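Local coordinates for DUF2020 domain-containing protein (Corynebacterium diphtheriae, PDB 3V7B), which is of unknown function, a DUF2020-family protein probably related in fold to the Mog1p and PsbP proteins, at residues C28-S33 against K143-R148; N40-T45 against A66-V71; T45-D50 against C58-Y63. All blocks are in the same frame, centred on the assembly; numbering follows the deposited sequence.

Contact 1 (C28-S33 against K143-R148); sequences CPYLDS and KEAIAR
Tyr-30 lies against Ala-145 and Arg-148, and Leu-31 against Glu-144 and Ala-145, where the loop leading into helix 33-40 meets the C-terminal helix 135-149, a loop-on-helix packing beside the antiparallel sheet. The apolar part centres on Ala-145: its CB sits 3.7 Å from Tyr-30 CD1, meeting the ring obliquely. CG of Tyr-30 is wedged between its backbone N and carbonyl carbon (chi1 48°), which lays the ring beside the helix, with Cys-28 SG 3.6 Å above the ring plane and over its centre. That sulfur is disulfide-bonded to Cys-58, while the ring is pinned at its OH by a hydrogen bond to Pro-56 O, just before strand 57-61. Leu-31 and Glu-144 run past each other in opposite directions, Leu-31 CD2 coming to 3.6 Å from Glu-144 CG.

The polar part contains no direct hydrogen bond between the segments. Arg-148 bends at chi2 (-78°), which turns its guanidinium back over the loop, and Tyr-30 O lies 3.8 Å above the plane of that group. The same oxygen is 3.4 Å from Arg-148 CB and is buried without a hydrogen-bonding partner. A long salt bridge joins Arg-148 to Glu-144. Asp-32, N-cap of helix 33-40, uses OD2 to cap Trp-35 N. One water bridges the segments, accepting from Asp-32 N at 3.1 Å and donating a weak bond to Glu-144 OE2 at 3.4 Å.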
loop_
_atom_site.group_PDB
_atom_site.type_symbol
_atom_site.label_atom_id
_atom_site.label_comp_id
_atom_site.label_asym_id
_atom_site.label_seq_id
_atom_site.Cartn_x
_atom_site.Cartn_y
_atom_site.Cartn_z
ATOM N N CYS A 28 0.772 -2.884 -12.448
ATOM C CA CYS A 28 -0.328 -2.688 -11.503
ATOM C C CYS A 28 -1.583 -2.268 -12.228
ATOM O O CYS A 28 -1.535 -1.302 -12.994
ATOM C CB CYS A 28 0.042 -1.567 -10.570
ATOM S SG CYS A 28 -1.059 -1.427 -9.173
ATOM N N PRO A 29 -2.731 -2.928 -11.968
ATOM C CA PRO A 29 -3.936 -2.496 -12.740
ATOM C C PRO A 29 -4.434 -1.120 -12.422
ATOM O O PRO A 29 -5.112 -0.491 -13.266
ATOM C CB PRO A 29 -5.004 -3.578 -12.435
ATOM C CG PRO A 29 -4.231 -4.734 -11.931
ATOM C CD PRO A 29 -2.924 -4.207 -11.304
ATOM N N TYR A 30 -4.003 -0.561 -11.300
ATOM C CA TYR A 30 -4.570 0.699 -10.882
ATOM C C TYR A 30 -3.566 1.818 -10.618
ATOM O O TYR A 30 -3.931 2.827 -10.076
ATOM C CB TYR A 30 -5.434 0.497 -9.625
ATOM C CG TYR A 30 -4.792 -0.299 -8.540
ATOM C CD1 TYR A 30 -4.095 0.341 -7.540
ATOM C CD2 TYR A 30 -4.889 -1.706 -8.503
ATOM C CE1 TYR A 30 -3.532 -0.367 -6.505
ATOM C CE2 TYR A 30 -4.305 -2.446 -7.470
ATOM C CZ TYR A 30 -3.635 -1.784 -6.494
ATOM O OH TYR A 30 -3.076 -2.504 -5.487
ATOM N N LEU A 31 -2.290 1.604 -10.917
ATOM C CA LEU A 31 -1.273 2.648 -10.698
ATOM C C LEU A 31 -0.321 2.561 -11.909
ATOM O O LEU A 31 0.225 1.495 -12.193
ATOM C CB LEU A 31 -0.493 2.407 -9.435
ATOM C CG LEU A 31 -1.168 2.705 -8.107
ATOM C CD1 LEU A 31 -0.210 2.480 -6.929
ATOM C CD2 LEU A 31 -1.731 4.140 -8.060
ATOM N N ASP A 32 -0.122 3.680 -12.575
ATOM C CA ASP A 32 0.785 3.733 -13.698
ATOM C C ASP A 32 2.234 3.699 -13.235
ATOM O O ASP A 32 2.625 4.471 -12.339
ATOM C CB ASP A 32 0.472 5.027 -14.458
ATOM C CG ASP A 32 1.411 5.274 -15.625
ATOM O OD1 ASP A 32 1.067 4.776 -16.718
ATOM O OD2 ASP A 32 2.476 5.982 -15.453
ATOM N N SER A 33 3.035 2.819 -13.856
ATOM C CA SER A 33 4.443 2.609 -13.466
ATOM C C SER A 33 5.250 3.914 -13.565
ATOM O O SER A 33 6.001 4.253 -12.649
ATOM C CB SER A 33 5.099 1.492 -14.327
ATOM O OG SER A 33 4.068 0.512 -14.678
ATOM N N LYS A 143 -4.080 7.653 -2.168
ATOM C CA LYS A 143 -5.191 8.401 -2.747
ATOM C C LYS A 143 -5.455 8.052 -4.199
ATOM O O LYS A 143 -6.594 7.883 -4.600
ATOM C CB LYS A 143 -4.946 9.893 -2.589
ATOM C CG LYS A 143 -5.041 10.319 -1.137
ATOM C CD LYS A 143 -4.752 11.826 -0.975
ATOM C CE LYS A 143 -6.021 12.640 -1.160
ATOM N NZ LYS A 143 -6.034 13.312 -2.479
ATOM N N GLU A 144 -4.387 7.893 -4.966
ATOM C CA GLU A 144 -4.508 7.559 -6.361
ATOM C C GLU A 144 -5.065 6.179 -6.560
ATOM O O GLU A 144 -5.969 5.997 -7.403
ATOM C CB GLU A 144 -3.160 7.691 -7.060
ATOM C CG GLU A 144 -3.131 7.398 -8.568
ATOM C CD GLU A 144 -4.142 8.195 -9.403
ATOM O OE1 GLU A 144 -4.590 9.280 -8.982
ATOM O OE2 GLU A 144 -4.504 7.683 -10.498
ATOM N N ALA A 145 -4.600 5.213 -5.763
ATOM C CA ALA A 145 -5.119 3.828 -5.853
ATOM C C ALA A 145 -6.597 3.830 -5.509
ATOM O O ALA A 145 -7.418 3.257 -6.246
ATOM C CB ALA A 145 -4.318 2.873 -4.898
ATOM N N ILE A 146 -6.961 4.499 -4.410
ATOM C CA ILE A 146 -8.346 4.583 -4.022
ATOM C C ILE A 146 -9.220 5.207 -5.138
ATOM O O ILE A 146 -10.299 4.713 -5.400
ATOM C CB ILE A 146 -8.505 5.334 -2.686
ATOM C CG1 ILE A 146 -7.959 4.451 -1.513
ATOM C CG2 ILE A 146 -9.997 5.740 -2.499
ATOM C CD1 ILE A 146 -7.744 5.210 -0.186
ATOM N N ALA A 147 -8.766 6.336 -5.713
ATOM C CA ALA A 147 -9.493 6.917 -6.843
ATOM C C ALA A 147 -9.610 5.938 -8.047
ATOM O O ALA A 147 -10.668 5.731 -8.621
ATOM C CB ALA A 147 -8.774 8.208 -7.245
ATOM N N ARG A 148 -8.504 5.348 -8.460
ATOM C CA ARG A 148 -8.517 4.439 -9.609
ATOM C C ARG A 148 -9.376 3.205 -9.383
ATOM O O ARG A 148 -9.974 2.697 -10.324
ATOM C CB ARG A 148 -7.101 4.044 -10.028
ATOM C CG ARG A 148 -6.334 5.157 -10.711
ATOM C CD ARG A 148 -6.816 5.280 -12.149
ATOM N NE ARG A 148 -6.433 4.123 -12.943
ATOM C CZ ARG A 148 -5.218 3.988 -13.497
ATOM N NH1 ARG A 148 -4.289 4.939 -13.388
ATOM N NH2 ARG A 148 -4.930 2.917 -14.198
HETATM O O HOH W 1 -1.713 6.232 -11.801
#

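Contact 2 (N40-T45 against A66-V71); sequences NGQRMT and APQATV. With EDO (1,2-ethanediol), chain C.
Gln-68 reaches from a classic beta bulge, in which it and Ala-69 both face Phe-60, toward Gln-42 in the loop between helix 33-40 and strand 46-50. Beyond CG its chain is extended, which carries the amide across to the loop. There NE2 donates to Gln-42 O at 3.0 Å, with an N-H...O angle of 162°. The acceptor lies close to the amide plane of Gln-68, yet the nitrogen stands 53° out of the carbonyl plane of Gln-42, so the bond does not follow a lone pair.

The side chains of Gln-42 and Gln-68 pass in opposite directions with their amide planes 61° apart, and Gln-42 OE1 comes to 3.4 Å from Gln-68 CB. Gln-42 OE1 also accepts a hydrogen bond from Asn-131 ND2. Asn-40 likewise runs counter to Gln-68, its CB 3.4 Å from Gln-68 OE1, while selenomethionine Met-44 crosses the glutamine at about a right angle. A 1,2-ethanediol, probably from the crystallisation liquor, bridges Pro-67 and Thr-70 of 66-71: its O1 donates to Pro-67 O at 2.6 Å, and its O2 is hydrogen-bonded to Thr-70 OG1, also at 2.6 Å.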
loop_
_atom_site.group_PDB
_atom_site.type_symbol
_atom_site.label_atom_id
_atom_site.label_comp_id
_atom_site.label_asym_id
_atom_site.label_seq_id
_atom_site.Cartn_x
_atom_site.Cartn_y
_atom_site.Cartn_z
ATOM N N ASN A 40 7.324 8.614 -6.290
ATOM C CA ASN A 40 8.225 8.033 -5.246
ATOM C C ASN A 40 9.690 8.510 -5.439
ATOM O O ASN A 40 10.344 8.842 -4.483
ATOM C CB ASN A 40 8.137 6.536 -5.177
ATOM C CG ASN A 40 8.559 5.978 -3.833
ATOM O OD1 ASN A 40 9.459 5.147 -3.742
ATOM N ND2 ASN A 40 7.857 6.352 -2.824
ATOM N N GLY A 41 10.160 8.584 -6.670
ATOM C CA GLY A 41 11.412 9.280 -6.913
ATOM C C GLY A 41 12.593 8.450 -7.347
ATOM O O GLY A 41 13.685 9.014 -7.521
ATOM N N GLN A 42 12.391 7.162 -7.577
ATOM C CA GLN A 42 13.473 6.292 -8.015
ATOM C C GLN A 42 13.110 5.591 -9.285
ATOM O O GLN A 42 11.946 5.199 -9.490
ATOM C CB GLN A 42 13.810 5.241 -6.968
ATOM C CG GLN A 42 14.276 5.824 -5.653
ATOM C CD GLN A 42 14.649 4.738 -4.626
ATOM O OE1 GLN A 42 14.068 3.656 -4.597
ATOM N NE2 GLN A 42 15.670 5.024 -3.835
ATOM N N ARG A 43 14.103 5.426 -10.168
ATOM C CA ARG A 43 13.883 4.650 -11.365
ATOM C C ARG A 43 13.412 3.203 -11.137
ATOM O O ARG A 43 13.870 2.538 -10.211
ATOM C CB ARG A 43 15.140 4.655 -12.227
ATOM C CG ARG A 43 15.482 6.079 -12.667
ATOM C CD ARG A 43 16.830 6.105 -13.355
ATOM N NE ARG A 43 17.295 7.441 -13.732
ATOM C CZ ARG A 43 17.935 8.288 -12.909
ATOM N NH1 ARG A 43 18.158 7.978 -11.633
ATOM N NH2 ARG A 43 18.373 9.464 -13.344
HETATM N N MSE A 44 12.530 2.723 -12.012
HETATM C CA MSE A 44 11.971 1.361 -11.928
HETATM C C MSE A 44 12.900 0.287 -12.496
HETATM O O MSE A 44 13.360 0.365 -13.675
HETATM C CB MSE A 44 10.617 1.263 -12.669
HETATM C CG MSE A 44 9.690 0.095 -12.208
HETATM SE SE MSE A 44 8.855 0.473 -10.490
HETATM C CE MSE A 44 7.796 1.985 -10.954
ATOM N N THR A 45 13.153 -0.718 -11.690
ATOM C CA THR A 45 13.788 -1.940 -12.135
ATOM C C THR A 45 12.753 -2.980 -12.540
ATOM O O THR A 45 12.972 -3.752 -13.457
ATOM C CB THR A 45 14.649 -2.568 -11.024
ATOM O OG1 THR A 45 15.761 -1.701 -10.772
ATOM C CG2 THR A 45 15.213 -3.863 -11.518
ATOM N N ALA A 66 15.059 -4.179 -1.115
ATOM C CA ALA A 66 13.744 -3.837 -0.590
ATOM C C ALA A 66 12.965 -2.981 -1.630
ATOM O O ALA A 66 13.509 -2.067 -2.229
ATOM C CB ALA A 66 13.901 -3.062 0.734
ATOM N N PRO A 67 11.681 -3.250 -1.807
ATOM C CA PRO A 67 10.963 -2.460 -2.809
ATOM C C PRO A 67 10.980 -0.944 -2.555
ATOM O O PRO A 67 11.107 -0.510 -1.393
ATOM C CB PRO A 67 9.537 -3.024 -2.762
ATOM C CG PRO A 67 9.508 -4.033 -1.701
ATOM C CD PRO A 67 10.876 -4.340 -1.229
ATOM N N GLN A 68 10.789 -0.143 -3.600
ATOM C CA GLN A 68 10.678 1.308 -3.387
ATOM C C GLN A 68 9.269 1.656 -2.851
ATOM O O GLN A 68 9.110 2.631 -2.128
ATOM C CB GLN A 68 11.064 2.146 -4.617
ATOM C CG GLN A 68 10.065 2.114 -5.793
ATOM C CD GLN A 68 10.415 3.227 -6.783
ATOM O OE1 GLN A 68 10.486 4.390 -6.412
ATOM N NE2 GLN A 68 10.757 2.848 -8.005
ATOM N N ALA A 69 8.256 0.916 -3.250
ATOM C CA ALA A 69 6.876 1.164 -2.797
ATOM C C ALA A 69 6.100 -0.138 -2.863
ATOM O O ALA A 69 6.238 -0.974 -3.776
ATOM C CB ALA A 69 6.183 2.240 -3.659
ATOM N N THR A 70 5.222 -0.286 -1.909
ATOM C CA THR A 70 4.317 -1.418 -1.869
ATOM C C THR A 70 2.911 -0.887 -1.611
ATOM O O THR A 70 2.699 -0.101 -0.667
ATOM C CB THR A 70 4.723 -2.370 -0.704
ATOM O OG1 THR A 70 6.046 -2.911 -0.922
ATOM C CG2 THR A 70 3.671 -3.491 -0.487
ATOM N N VAL A 71 1.933 -1.369 -2.393
ATOM C CA VAL A 71 0.567 -0.903 -2.251
ATOM C C VAL A 71 -0.293 -2.127 -2.060
ATOM O O VAL A 71 -0.262 -3.044 -2.882
ATOM C CB VAL A 71 0.058 -0.104 -3.484
ATOM C CG1 VAL A 71 -1.413 0.254 -3.352
ATOM C CG2 VAL A 71 0.934 1.176 -3.680
HETATM C C1 EDO C . 9.734 -0.379 1.580
HETATM O O1 EDO C . 10.573 -1.410 1.035
HETATM C C2 EDO C . 8.446 -0.293 0.744
HETATM O O2 EDO C . 7.666 -1.506 0.617
#

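Contact 3 (T45-D50 against C58-Y63); sequences TGQGVD and CVFWSY
Gly-48 and Val-59 form a hydrogen-bonded pair at the tight part of a beta hairpin, whose strand segments 46-50 and 58-61 approach to 4.8 Å between axes at 164°, nearly antiparallel. Val-59 N donates to Gly-48 O at 2.9 Å, and Gly-48 N returns the bond to Val-59 O at 3.0 Å in the carbonyl plane. Gly-46 with Trp-61 is the second such pair, Trp-61 N donating to Gly-46 O. Gly-46 and Gly-48 have no side chains on the face occupied by Val-59 and Trp-61, and the indole edge runs along their backbone, CZ3 of Trp-61 lying 3.9 Å from Gly-48 N. Val-59 CG1 packs 3.4 Å above the indole plane, offset toward its rim.

On the other face, Gln-47 and Phe-60 lie side by side, pointing the same way, with amide and ring planes 62° apart and Gln-47 NE2 at 3.3 Å from Phe-60 CE1. Gln-47 OE1 is hydrogen-bonded to Ser-33 OG.

Toward Thr-45 the pairing loosens into a classic bulge, where Thr-45 and Gly-46 both face Trp-61: Thr-45 N holds Trp-61 O at 2.8 Å, but Gly-46 N makes a weak bond at 3.4 Å to the same oxygen. This end is exposed at Thr-45 and Tyr-63. Every hydrogen bond across the pair is backbone to backbone, so the hairpin's polar hold does not depend on side chains, which mainly line its two faces.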
loop_
_atom_site.group_PDB
_atom_site.type_symbol
_atom_site.label_atom_id
_atom_site.label_comp_id
_atom_site.label_asym_id
_atom_site.label_seq_id
_atom_site.Cartn_x
_atom_site.Cartn_y
_atom_site.Cartn_z
ATOM N N THR A 45 13.153 -0.718 -11.690
ATOM C CA THR A 45 13.788 -1.940 -12.135
ATOM C C THR A 45 12.753 -2.980 -12.540
ATOM O O THR A 45 12.972 -3.752 -13.457
ATOM C CB THR A 45 14.649 -2.568 -11.024
ATOM O OG1 THR A 45 15.761 -1.701 -10.772
ATOM C CG2 THR A 45 15.213 -3.863 -11.518
ATOM N N GLY A 46 11.660 -3.057 -11.808
ATOM C CA GLY A 46 10.648 -4.066 -12.096
ATOM C C GLY A 46 9.498 -3.898 -11.137
ATOM O O GLY A 46 9.574 -3.049 -10.208
ATOM N N GLN A 47 8.459 -4.714 -11.332
ATOM C CA GLN A 47 7.262 -4.631 -10.518
ATOM C C GLN A 47 6.474 -5.899 -10.606
ATOM O O GLN A 47 6.659 -6.625 -11.518
ATOM C CB GLN A 47 6.410 -3.442 -10.928
ATOM C CG GLN A 47 5.712 -3.585 -12.267
ATOM C CD GLN A 47 5.186 -2.238 -12.711
ATOM O OE1 GLN A 47 5.813 -1.589 -13.532
ATOM N NE2 GLN A 47 4.070 -1.812 -12.149
ATOM N N GLY A 48 5.628 -6.168 -9.613
ATOM C CA GLY A 48 4.734 -7.363 -9.680
ATOM C C GLY A 48 3.455 -7.132 -8.909
ATOM O O GLY A 48 3.284 -6.077 -8.316
ATOM N N VAL A 49 2.543 -8.070 -9.082
ATOM C CA VAL A 49 1.264 -8.045 -8.503
ATOM C C VAL A 49 1.095 -9.369 -7.713
ATOM O O VAL A 49 1.659 -10.427 -8.079
ATOM C CB VAL A 49 0.130 -8.021 -9.563
ATOM C CG1 VAL A 49 0.223 -6.782 -10.463
ATOM C CG2 VAL A 49 0.217 -9.268 -10.429
ATOM N N ASP A 50 0.275 -9.297 -6.670
ATOM C CA ASP A 50 -0.009 -10.430 -5.821
ATOM C C ASP A 50 -1.484 -10.598 -5.853
ATOM O O ASP A 50 -2.202 -9.846 -5.207
ATOM C CB ASP A 50 0.574 -10.179 -4.404
ATOM C CG ASP A 50 0.303 -11.353 -3.401
ATOM O OD1 ASP A 50 -0.517 -12.271 -3.700
ATOM O OD2 ASP A 50 0.954 -11.346 -2.340
ATOM N N CYS A 58 0.307 -4.475 -5.323
ATOM C CA CYS A 58 1.282 -4.079 -6.357
ATOM C C CYS A 58 2.580 -3.709 -5.618
ATOM O O CYS A 58 2.587 -2.956 -4.637
ATOM C CB CYS A 58 0.807 -2.893 -7.195
ATOM S SG CYS A 58 -0.701 -3.250 -8.144
ATOM N N VAL A 59 3.682 -4.209 -6.141
ATOM C CA VAL A 59 5.003 -3.914 -5.545
ATOM C C VAL A 59 5.968 -3.405 -6.604
ATOM O O VAL A 59 5.983 -3.916 -7.726
ATOM C CB VAL A 59 5.599 -5.148 -4.943
ATOM C CG1 VAL A 59 6.896 -4.772 -4.170
ATOM C CG2 VAL A 59 4.594 -5.817 -4.003
ATOM N N PHE A 60 6.720 -2.357 -6.246
ATOM C CA PHE A 60 7.517 -1.655 -7.187
ATOM C C PHE A 60 8.942 -1.575 -6.650
ATOM O O PHE A 60 9.196 -1.097 -5.551
ATOM C CB PHE A 60 7.013 -0.235 -7.458
ATOM C CG PHE A 60 5.540 -0.113 -7.784
ATOM C CD1 PHE A 60 5.092 -0.163 -9.097
ATOM C CD2 PHE A 60 4.588 -0.024 -6.766
ATOM C CE1 PHE A 60 3.761 0.022 -9.411
ATOM C CE2 PHE A 60 3.233 0.051 -7.097
ATOM C CZ PHE A 60 2.826 0.076 -8.422
ATOM N N TRP A 61 9.863 -2.017 -7.492
ATOM C CA TRP A 61 11.275 -2.076 -7.180
ATOM C C TRP A 61 12.114 -1.120 -7.983
ATOM O O TRP A 61 11.902 -0.929 -9.174
ATOM C CB TRP A 61 11.831 -3.477 -7.463
ATOM C CG TRP A 61 11.535 -4.459 -6.377
ATOM C CD1 TRP A 61 12.289 -4.750 -5.214
ATOM C CD2 TRP A 61 10.448 -5.384 -6.387
ATOM N NE1 TRP A 61 11.709 -5.750 -4.484
ATOM C CE2 TRP A 61 10.573 -6.190 -5.178
ATOM C CE3 TRP A 61 9.371 -5.589 -7.251
ATOM C CZ2 TRP A 61 9.634 -7.117 -4.842
ATOM C CZ3 TRP A 61 8.452 -6.577 -6.908
ATOM C CH2 TRP A 61 8.587 -7.305 -5.733
ATOM N N SER A 62 13.096 -0.533 -7.305
ATOM C CA SER A 62 14.221 0.154 -7.937
ATOM C C SER A 62 15.489 -0.649 -7.654
ATOM O O SER A 62 15.419 -1.857 -7.458
ATOM C CB SER A 62 14.376 1.560 -7.393
ATOM O OG SER A 62 15.269 2.340 -8.206
ATOM N N TYR A 63 16.643 -0.002 -7.582
ATOM C CA TYR A 63 17.862 -0.759 -7.422
ATOM C C TYR A 63 18.029 -1.477 -6.045
ATOM O O TYR A 63 18.646 -2.544 -5.981
ATOM C CB TYR A 63 19.086 0.126 -7.731
ATOM C CG TYR A 63 19.262 1.298 -6.778
ATOM C CD1 TYR A 63 19.992 1.152 -5.563
ATOM C CD2 TYR A 63 18.719 2.550 -7.072
ATOM C CE1 TYR A 63 20.152 2.226 -4.679
ATOM C CE2 TYR A 63 18.876 3.610 -6.198
ATOM C CZ TYR A 63 19.591 3.436 -5.007
ATOM O OH TYR A 63 19.711 4.479 -4.135
#

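Overall arrangement
Contacts 2 and 3 lie at the 46-50 end of the seven-stranded antiparallel sheet, whereas contact 1 joins the loop 28-33 to helix 135-149. Contacts 2 and 3 are adjacent, with centres about 7 Å apart; they share Thr-45, and strands 57-61 and 69-75 are neighbours in the sheet. Contact 1 lies about 14 Å from each, between centres. Along the chain, contact 1 spans the widest interval, enclosing contact 2, which in turn encloses contact 3. Loop 28-33 reaches strand 57-61 by the Cys-28 to Cys-58 disulfide and the edge strand 46-50 by Ser-33 OG to Gln-47 OE1, while Val-71 packs on Tyr-30 and Leu-31. At its other side the loop packs on the C-terminal helix.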